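Side-chain contacts in bacteriophage virulence determinant (Salmonella enterica subsp. enterica serovar Typhimurium str. 14028S, PDB 6GGR), which is a zinc-binding virulence effector of the PipA family, probably acting as a metalloprotease that cleaves host NF-kappaB subunits: residues S23-R26 / L27-D30; D177-D180 / S181-R184. One frame throughout, in Å; residues are numbered along the deposited sequence.

Contact 1: S23-R26 / L27-D30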
ATOM      1  N   SER B  23       3.460   5.701 -21.142  1.00 54.26           N
ATOM      2  CA  SER B  23       2.086   5.695 -20.671  1.00 68.59           C
ATOM      3  C   SER B  23       1.219   6.468 -21.652  1.00 65.72           C
ATOM      4  O   SER B  23       1.586   7.556 -22.102  1.00 75.28           O
ATOM      5  CB  SER B  23       1.993   6.313 -19.276  1.00 65.31           C
ATOM      6  OG  SER B  23       0.643   6.497 -18.891  1.00 52.67           O
ATOM      7  N   GLN B  24       0.061   5.905 -21.990  1.00 64.42           N
ATOM      8  CA  GLN B  24      -0.879   6.590 -22.868  1.00 65.78           C
ATOM      9  C   GLN B  24      -1.876   7.455 -22.105  1.00 66.13           C
ATOM     10  O   GLN B  24      -2.485   8.348 -22.707  1.00 70.72           O
ATOM     11  CB  GLN B  24      -1.633   5.572 -23.732  1.00 71.26           C
ATOM     12  CG  GLN B  24      -0.754   4.844 -24.748  1.00 85.31           C
ATOM     13  CD  GLN B  24      -0.155   5.778 -25.788  1.00 85.79           C
ATOM     14  OE1 GLN B  24      -0.773   6.769 -26.181  1.00 86.94           O
ATOM     15  NE2 GLN B  24       1.058   5.469 -26.234  1.00 76.45           N
ATOM     16  N   LEU B  25      -2.036   7.232 -20.798  1.00 59.74           N
ATOM     17  CA  LEU B  25      -2.953   8.038 -19.999  1.00 59.48           C
ATOM     18  C   LEU B  25      -2.332   9.370 -19.593  1.00 65.22           C
ATOM     19  O   LEU B  25      -3.014  10.401 -19.594  1.00 65.36           O
ATOM     20  CB  LEU B  25      -3.382   7.258 -18.758  1.00 58.17           C
ATOM     21  CG  LEU B  25      -4.326   6.083 -19.015  1.00 61.18           C
ATOM     22  CD1 LEU B  25      -4.314   5.130 -17.834  1.00 59.86           C
ATOM     23  CD2 LEU B  25      -5.735   6.585 -19.279  1.00 63.93           C
ATOM     24  N   ARG B  26      -1.051   9.364 -19.219  1.00 74.26           N
ATOM     25  CA  ARG B  26      -0.341  10.614 -18.969  1.00 58.80           C
ATOM     26  C   ARG B  26      -0.309  11.474 -20.226  1.00 53.51           C
ATOM     27  O   ARG B  26      -0.600  12.674 -20.179  1.00 53.45           O
ATOM     28  CB  ARG B  26       1.080  10.317 -18.477  1.00 49.41           C
ATOM     29  CG  ARG B  26       2.080  11.446 -18.689  1.00 49.02           C
ATOM     30  CD  ARG B  26       3.452  11.113 -18.120  1.00 44.84           C
ATOM     31  NE  ARG B  26       4.180  10.162 -18.959  1.00 45.93           N
ATOM     32  CZ  ARG B  26       4.853  10.490 -20.058  1.00 47.07           C
ATOM     33  NH1 ARG B  26       4.895  11.752 -20.466  1.00 47.40           N
ATOM     34  NH2 ARG B  26       5.485   9.555 -20.756  1.00 48.35           N
ATOM     35  N   LEU B  27       0.027  10.867 -21.368  1.00 55.48           N
ATOM     36  CA  LEU B  27       0.170  11.632 -22.601  1.00 61.03           C
ATOM     37  C   LEU B  27      -1.105  12.391 -22.944  1.00 59.80           C
ATOM     38  O   LEU B  27      -1.038  13.455 -23.569  1.00 60.69           O
ATOM     39  CB  LEU B  27       0.564  10.706 -23.756  1.00 69.40           C
ATOM     40  CG  LEU B  27       1.987  10.138 -23.738  1.00 71.76           C
ATOM     41  CD1 LEU B  27       2.165   9.127 -24.864  1.00 71.63           C
ATOM     42  CD2 LEU B  27       3.039  11.236 -23.840  1.00 64.42           C
ATOM     43  N   GLN B  28      -2.267  11.881 -22.538  1.00 68.56           N
ATOM     44  CA  GLN B  28      -3.511  12.577 -22.839  1.00 72.12           C
ATOM     45  C   GLN B  28      -3.951  13.511 -21.721  1.00 69.22           C
ATOM     46  O   GLN B  28      -4.679  14.472 -21.992  1.00 63.58           O
ATOM     47  CB  GLN B  28      -4.625  11.576 -23.158  1.00 68.93           C
ATOM     48  CG  GLN B  28      -4.999  10.630 -22.047  1.00 81.96           C
ATOM     49  CD  GLN B  28      -6.079   9.654 -22.485  1.00 88.85           C
ATOM     50  OE1 GLN B  28      -5.881   8.868 -23.413  1.00 79.65           O
ATOM     51  NE2 GLN B  28      -7.233   9.713 -21.831  1.00 86.91           N
ATOM     52  N   HIS B  29      -3.515  13.275 -20.480  1.00 65.77           N
ATOM     53  CA  HIS B  29      -3.680  14.309 -19.467  1.00 60.07           C
ATOM     54  C   HIS B  29      -2.827  15.527 -19.797  1.00 57.60           C
ATOM     55  O   HIS B  29      -3.227  16.661 -19.508  1.00 56.26           O
ATOM     56  CB  HIS B  29      -3.328  13.774 -18.079  1.00 59.17           C
ATOM     57  CG  HIS B  29      -3.623  14.741 -16.974  1.00 57.81           C
ATOM     58  ND1 HIS B  29      -4.903  14.992 -16.528  1.00 54.85           N
ATOM     59  CD2 HIS B  29      -2.806  15.533 -16.238  1.00 53.71           C
ATOM     60  CE1 HIS B  29      -4.861  15.891 -15.560  1.00 56.63           C
ATOM     61  NE2 HIS B  29      -3.601  16.236 -15.366  1.00 53.49           N
ATOM     62  N   ASP B  30      -1.660  15.314 -20.414  1.00 55.45           N
ATOM     63  CA  ASP B  30      -0.868  16.433 -20.910  1.00 54.66           C
ATOM     64  C   ASP B  30      -1.661  17.270 -21.904  1.00 74.25           C
ATOM     65  O   ASP B  30      -1.504  18.495 -21.950  1.00 74.45           O
ATOM     66  CB  ASP B  30       0.416  15.929 -21.571  1.00 56.70           C
ATOM     67  CG  ASP B  30       1.392  15.323 -20.583  1.00 52.61           C
ATOM     68  OD1 ASP B  30       1.320  15.643 -19.378  1.00 51.67           O
ATOM     69  OD2 ASP B  30       2.245  14.525 -21.023  1.00 55.37           O
TER

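Contact 2: D177-D180 / S181-R184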
ATOM      1  N   ASP B 177      -2.798   4.200 -10.655  1.00 48.60           N
ATOM      2  CA  ASP B 177      -1.599   3.533 -11.140  1.00 53.93           C
ATOM      3  C   ASP B 177      -1.930   2.443 -12.149  1.00 57.75           C
ATOM      4  O   ASP B 177      -1.095   2.122 -13.004  1.00 58.74           O
ATOM      5  CB  ASP B 177      -0.818   2.947  -9.961  1.00 72.03           C
ATOM      6  CG  ASP B 177      -0.191   4.016  -9.088  1.00 62.40           C
ATOM      7  OD1 ASP B 177       0.694   4.741  -9.585  1.00 58.19           O
ATOM      8  OD2 ASP B 177      -0.588   4.138  -7.911  1.00 53.27           O
ATOM      9  N   LYS B 178      -3.138   1.884 -12.078  1.00 50.49           N
ATOM     10  CA  LYS B 178      -3.554   0.802 -12.966  1.00 58.28           C
ATOM     11  C   LYS B 178      -3.729   1.337 -14.381  1.00 57.45           C
ATOM     12  O   LYS B 178      -4.676   2.081 -14.658  1.00 60.42           O
ATOM     13  CB  LYS B 178      -4.861   0.188 -12.469  1.00 69.63           C
ATOM     14  CG  LYS B 178      -4.769  -0.493 -11.117  1.00 79.29           C
ATOM     15  CD  LYS B 178      -4.086  -1.843 -11.223  1.00 89.46           C
ATOM     16  CE  LYS B 178      -3.669  -2.360  -9.856  1.00 93.95           C
ATOM     17  NZ  LYS B 178      -3.020  -3.697  -9.939  1.00 95.74           N
ATOM     18  N   GLU B 179      -2.827   0.959 -15.282  1.00 61.96           N
ATOM     19  CA  GLU B 179      -2.989   1.227 -16.706  1.00 68.79           C
ATOM     20  C   GLU B 179      -2.810  -0.079 -17.464  1.00 72.08           C
ATOM     21  O   GLU B 179      -1.728  -0.674 -17.441  1.00 72.17           O
ATOM     22  CB  GLU B 179      -2.001   2.280 -17.210  1.00 62.80           C
ATOM     23  CG  GLU B 179      -2.184   2.578 -18.690  1.00 77.32           C
ATOM     24  CD  GLU B 179      -1.221   3.620 -19.220  1.00 84.24           C
ATOM     25  OE1 GLU B 179      -0.334   4.072 -18.463  1.00 76.26           O
ATOM     26  OE2 GLU B 179      -1.352   3.983 -20.409  1.00 81.06           O
ATOM     27  N   ASP B 180      -3.880  -0.526 -18.110  1.00 82.70           N
ATOM     28  CA  ASP B 180      -3.811  -1.612 -19.079  1.00 90.69           C
ATOM     29  C   ASP B 180      -2.619  -1.451 -20.018  1.00 89.32           C
ATOM     30  O   ASP B 180      -2.461  -0.419 -20.677  1.00 88.06           O
ATOM     31  CB  ASP B 180      -5.112  -1.648 -19.881  1.00103.39           C
ATOM     32  CG  ASP B 180      -6.279  -2.132 -19.057  1.00113.60           C
ATOM     33  OD1 ASP B 180      -6.044  -2.703 -17.971  1.00116.27           O
ATOM     34  OD2 ASP B 180      -7.430  -1.962 -19.510  1.00117.19           O
ATOM     35  N   SER B 181      -1.783  -2.487 -20.076  1.00 87.30           N
ATOM     36  CA  SER B 181      -0.692  -2.604 -21.041  1.00 83.89           C
ATOM     37  C   SER B 181       0.431  -1.594 -20.824  1.00 76.08           C
ATOM     38  O   SER B 181       1.228  -1.359 -21.737  1.00 73.20           O
ATOM     39  CB  SER B 181      -1.202  -2.471 -22.478  1.00 86.10           C
ATOM     40  OG  SER B 181      -1.423  -1.110 -22.808  1.00 90.68           O
ATOM     41  N   ASN B 182       0.513  -0.968 -19.648  1.00 66.96           N
ATOM     42  CA  ASN B 182       1.669  -0.146 -19.298  1.00 64.24           C
ATOM     43  C   ASN B 182       2.178  -0.598 -17.934  1.00 62.77           C
ATOM     44  O   ASN B 182       1.398  -0.640 -16.968  1.00 58.66           O
ATOM     45  CB  ASN B 182       1.335   1.351 -19.274  1.00 64.03           C
ATOM     46  CG  ASN B 182       2.576   2.230 -19.140  1.00 67.47           C
ATOM     47  OD1 ASN B 182       2.996   2.566 -18.035  1.00 53.69           O
ATOM     48  ND2 ASN B 182       3.168   2.596 -20.270  1.00 75.65           N
ATOM     49  N   PRO B 183       3.466  -0.932 -17.804  1.00 66.97           N
ATOM     50  CA  PRO B 183       3.961  -1.478 -16.528  1.00 54.79           C
ATOM     51  C   PRO B 183       4.092  -0.450 -15.413  1.00 47.30           C
ATOM     52  O   PRO B 183       4.280  -0.850 -14.256  1.00 46.89           O
ATOM     53  CB  PRO B 183       5.332  -2.054 -16.908  1.00 59.82           C
ATOM     54  CG  PRO B 183       5.771  -1.226 -18.066  1.00 63.22           C
ATOM     55  CD  PRO B 183       4.531  -0.862 -18.821  1.00 72.32           C
ATOM     56  N   ARG B 184       4.005   0.846 -15.710  1.00 45.52           N
ATOM     57  CA  ARG B 184       4.196   1.897 -14.717  1.00 42.23           C
ATOM     58  C   ARG B 184       2.917   2.653 -14.390  1.00 44.21           C
ATOM     59  O   ARG B 184       2.634   2.908 -13.216  1.00 44.09           O
ATOM     60  CB  ARG B 184       5.262   2.893 -15.205  1.00 42.70           C
ATOM     61  CG  ARG B 184       6.659   2.306 -15.344  1.00 50.33           C
ATOM     62  CD  ARG B 184       7.570   3.245 -16.115  1.00 52.06           C
ATOM     63  NE  ARG B 184       7.111   3.435 -17.490  1.00 51.41           N
ATOM     64  CZ  ARG B 184       7.468   2.675 -18.521  1.00 60.01           C
ATOM     65  NH1 ARG B 184       8.302   1.655 -18.351  1.00 56.90           N
ATOM     66  NH2 ARG B 184       6.993   2.936 -19.733  1.00 73.71           N
TER

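Contact 1: S23-R26 / L27-D30
The first turn of helix 24-30 brings L27 back against S23, the N-cap residue four positions earlier. CG of L27 lies 3.1 Å from S23 O, with CD1 nearly as near, so this carbonyl is faced by the methine and a methyl of the leucine. With CG of L27 beside its own backbone N (chi1 -71°), the branch is directed back along the helix, and CD1 also approaches the amide end of Q24, 4.0 Å from its OE1. On another side of the turn the capping is done by S23 OG, which accepts two weak bonds, from L25 N at 3.4 Å and from R26 N at 3.3 Å; the latter is almost straight at 177°. The hydroxyl's stronger bond is to E179 OE1. Beyond this N-cap the alpha-helical pattern sets in: H29 N reaches L25 O, and D30 N reaches R26 O at 2.9 Å. D30 folds its carboxylate back over that acceptor, CG lying 3.3 Å from R26 O. The R26 side chain runs past it, bent at chi3, and the link from NH1 to D30 OD2 is a long salt bridge of 3.9 Å with the guanidinium and carboxylate planes 57° apart. Both charges have further partners that probably count for more: R26 NH2 pairs with E189 and D14, while D30 OD1 meets R90 and the hydroxyl of Y190. Q28 sets its CG 3.2 Å from L25 O.

Contact 2: D177-D180 / S181-R184
D177 and R184 mark the open end of a loop that reverses through a type II beta turn, E179 to N182, between helices 160-173 and 186-197. Their CA atoms are 7.0 Å apart, and the two halves run nearly antiparallel. D177 is a zinc ligand of this protein, with H166 and H170. No metal is bound to this chain here, and D177 OD2 is hydrogen-bonded to H170 NE2 and, weakly, to H166 NE2; its backbone N bonds an acidic side chain of another protein chain.

Two residues on, E179 turns its side chain toward N182. CG stands anti to the backbone N (chi1 -179°) and the chain continues extended, which carries the carboxylate across the N182 side chain: OE1 is 3.3 Å from N182 CB and 3.5 Å from N182 CG. Carboxylate and amide planes are 20° apart, stacked rather than hydrogen-bonded. The oxygens are engaged by the start of helix 24-30: OE1 by the S23 hydroxyl, OE2 by Q24 N and weakly by L25 N, so the backbone N-H groups of that helix start would probably stabilise the negative charge. In the backbone, E179 O accepts the turn-closing bond from N182 N at 3.2 Å, the donor lying above the carbonyl plane.

D180 occupies the first corner of the turn and S181 the second, with the positive phi (68°) of a type II turn. N182 then forms an Asx turn: its OD1, also bound by G185 N, accepts from R184 N at 3.1 Å, with that donor above the amide plane.

In the fold
Near the N terminus, contact 1 takes in the N-cap and the whole of the short helix 24-30, and closes no loop beyond a helical turn. The chain then passes through the remaining helices and sheets before helix 160-173, which carries H166 and H170, leads into contact 2, a turn that reverses the chain ahead of helix 186-197. The two contacts lie in series, neither nesting nor crossing, yet their centres are 12 Å apart and they touch, joined by the E179 carboxylate. Both contacts also lean on E189 of helix 186-197, through R26 and R184, tying helix 24-30 to the zinc-site loop.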